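PDB 6A7H: RTX toxin from Vibrio vulnificus CMCP6, which probably cleaves the small GTPases Ras and Rap1 through its Ras/Rap1-specific endopeptidase activity, inactivating them in the host cell. Local coordinates for residues 175-180 against 205-210. Sequence-based numbering, arbitrary orientation.
Sequences GLLSKA and ESVQMA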
loop_
_atom_site.group_PDB
_atom_site.type_symbol
_atom_site.label_atom_id
_atom_site.label_comp_id
_atom_site.label_asym_id
_atom_site.label_seq_id
_atom_site.Cartn_x
_atom_site.Cartn_y
_atom_site.Cartn_z
ATOM N N GLY A 175 -21.535 2.564 -16.031
ATOM C CA GLY A 175 -20.277 3.299 -15.877
ATOM C C GLY A 175 -19.325 2.842 -14.765
ATOM O O GLY A 175 -18.356 3.534 -14.424
ATOM N N LEU A 176 -19.593 1.670 -14.194
ATOM C CA LEU A 176 -18.764 1.134 -13.115
ATOM C C LEU A 176 -17.908 -0.030 -13.611
ATOM O O LEU A 176 -18.297 -0.728 -14.540
ATOM C CB LEU A 176 -19.644 0.679 -11.943
ATOM C CG LEU A 176 -20.644 1.728 -11.446
ATOM C CD1 LEU A 176 -21.476 1.154 -10.319
ATOM C CD2 LEU A 176 -19.922 3.015 -11.012
ATOM N N LEU A 177 -16.744 -0.215 -12.992
ATOM C CA LEU A 177 -15.841 -1.337 -13.268
ATOM C C LEU A 177 -15.403 -1.437 -14.730
ATOM O O LEU A 177 -15.224 -2.539 -15.249
ATOM C CB LEU A 177 -16.495 -2.657 -12.834
ATOM C CG LEU A 177 -16.976 -2.692 -11.383
ATOM C CD1 LEU A 177 -17.590 -4.029 -11.045
ATOM C CD2 LEU A 177 -15.843 -2.339 -10.401
ATOM N N SER A 178 -15.228 -0.300 -15.400
ATOM C CA SER A 178 -14.846 -0.346 -16.809
ATOM C C SER A 178 -13.464 -0.999 -17.017
ATOM O O SER A 178 -13.217 -1.603 -18.050
ATOM C CB SER A 178 -14.858 1.057 -17.422
ATOM O OG SER A 178 -14.111 1.958 -16.629
ATOM N N LYS A 179 -12.580 -0.893 -16.032
ATOM C CA LYS A 179 -11.254 -1.504 -16.123
ATOM C C LYS A 179 -11.296 -2.994 -15.749
ATOM O O LYS A 179 -10.644 -3.439 -14.791
ATOM C CB LYS A 179 -10.259 -0.763 -15.229
ATOM C CG LYS A 179 -10.111 0.717 -15.544
ATOM C CD LYS A 179 -9.069 1.377 -14.634
ATOM C CE LYS A 179 -9.143 2.902 -14.741
ATOM N NZ LYS A 179 -8.151 3.630 -13.896
ATOM N N ALA A 180 -12.075 -3.753 -16.514
ATOM C CA ALA A 180 -12.166 -5.197 -16.345
ATOM C C ALA A 180 -12.552 -5.828 -17.674
ATOM O O ALA A 180 -13.413 -5.327 -18.383
ATOM C CB ALA A 180 -13.165 -5.567 -15.268
ATOM N N GLU A 205 -25.147 -1.921 -5.810
ATOM C CA GLU A 205 -25.430 -3.336 -5.682
ATOM C C GLU A 205 -24.771 -4.187 -6.770
ATOM O O GLU A 205 -24.344 -5.310 -6.499
ATOM C CB GLU A 205 -26.942 -3.585 -5.674
ATOM C CG GLU A 205 -27.274 -5.033 -5.419
ATOM C CD GLU A 205 -28.732 -5.275 -5.085
ATOM O OE1 GLU A 205 -29.572 -4.358 -5.264
ATOM O OE2 GLU A 205 -29.025 -6.396 -4.627
ATOM N N SER A 206 -24.686 -3.685 -7.998
ATOM C CA SER A 206 -24.136 -4.528 -9.046
ATOM C C SER A 206 -22.656 -4.850 -8.774
ATOM O O SER A 206 -22.210 -5.966 -9.027
ATOM C CB SER A 206 -24.298 -3.878 -10.417
ATOM O OG SER A 206 -23.567 -2.674 -10.504
ATOM N N VAL A 207 -21.913 -3.873 -8.257
ATOM C CA VAL A 207 -20.518 -4.085 -7.872
ATOM C C VAL A 207 -20.449 -5.041 -6.681
ATOM O O VAL A 207 -19.628 -5.959 -6.658
ATOM C CB VAL A 207 -19.795 -2.760 -7.498
ATOM C CG1 VAL A 207 -18.360 -3.043 -7.046
ATOM C CG2 VAL A 207 -19.781 -1.818 -8.672
ATOM N N GLN A 208 -21.326 -4.823 -5.702
ATOM C CA GLN A 208 -21.380 -5.689 -4.535
ATOM C C GLN A 208 -21.571 -7.144 -4.942
ATOM O O GLN A 208 -20.934 -8.049 -4.379
ATOM C CB GLN A 208 -22.501 -5.269 -3.579
ATOM C CG GLN A 208 -22.516 -6.130 -2.325
ATOM C CD GLN A 208 -23.190 -5.474 -1.146
ATOM O OE1 GLN A 208 -24.401 -5.196 -1.164
ATOM N NE2 GLN A 208 -22.403 -5.210 -0.101
ATOM N N MET A 209 -22.427 -7.365 -5.935
ATOM C CA MET A 209 -22.688 -8.723 -6.418
ATOM C C MET A 209 -21.472 -9.284 -7.162
ATOM O O MET A 209 -21.068 -10.421 -6.938
ATOM C CB MET A 209 -23.931 -8.762 -7.329
ATOM C CG MET A 209 -25.252 -8.505 -6.615
ATOM S SD MET A 209 -25.629 -9.668 -5.271
ATOM C CE MET A 209 -26.292 -11.080 -6.157
ATOM N N ALA A 210 -20.904 -8.486 -8.057
ATOM C CA ALA A 210 -19.722 -8.922 -8.801
ATOM C C ALA A 210 -18.591 -9.260 -7.827
ATOM O O ALA A 210 -17.935 -10.293 -7.950
ATOM C CB ALA A 210 -19.267 -7.828 -9.809
#
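Val207, on the first turn of helix 205-221, pushes its CG2 methyl between two consecutive leucines of the loop 175-180. Leu176 CD1 lies 3.8 Å from Val207 CG2, and Leu177 CD1 meets the same methyl at 3.9 Å, so one branch of the valine serves both neighbours. Val207 CG2 stands anti to its carbonyl carbon and CG1 anti to its backbone N (chi1 178°), which turns CG2 to the leucines while CG1 only brushes Leu177 CD1. Valine suits this place because branching at CB fixes a methyl close to the helix backbone, and the longer leucines span the buried gap from the loop. The Leu176 side chain crosses the valine at about a right angle, whereas Leu177 comes in more aslant and reaches on to Ala210, with CD1 4.3 Å from Ala210 CB; alanine's short methyl offers it a small apolar surface. Leu177 has a left-handed backbone conformation (phi 57°), and its CB points toward the helix. Ser206 approaches more loosely, its OG 4.4 Å from Leu176 CD1.

Beyond these contacts, Leu168 and Tyr193 also touch Leu177, and the Ser206 hydroxyl is hydrogen-bonded to that of Ser171. Gln172 NE2 holds the loop through the carbonyl oxygens of Leu177 and Ala180. Gly175, whose positive phi favours glycine, closes helix 161-173 with a Schellman motif, and the chain leaving this cap packs hydrophobically against the start of helix 205-221.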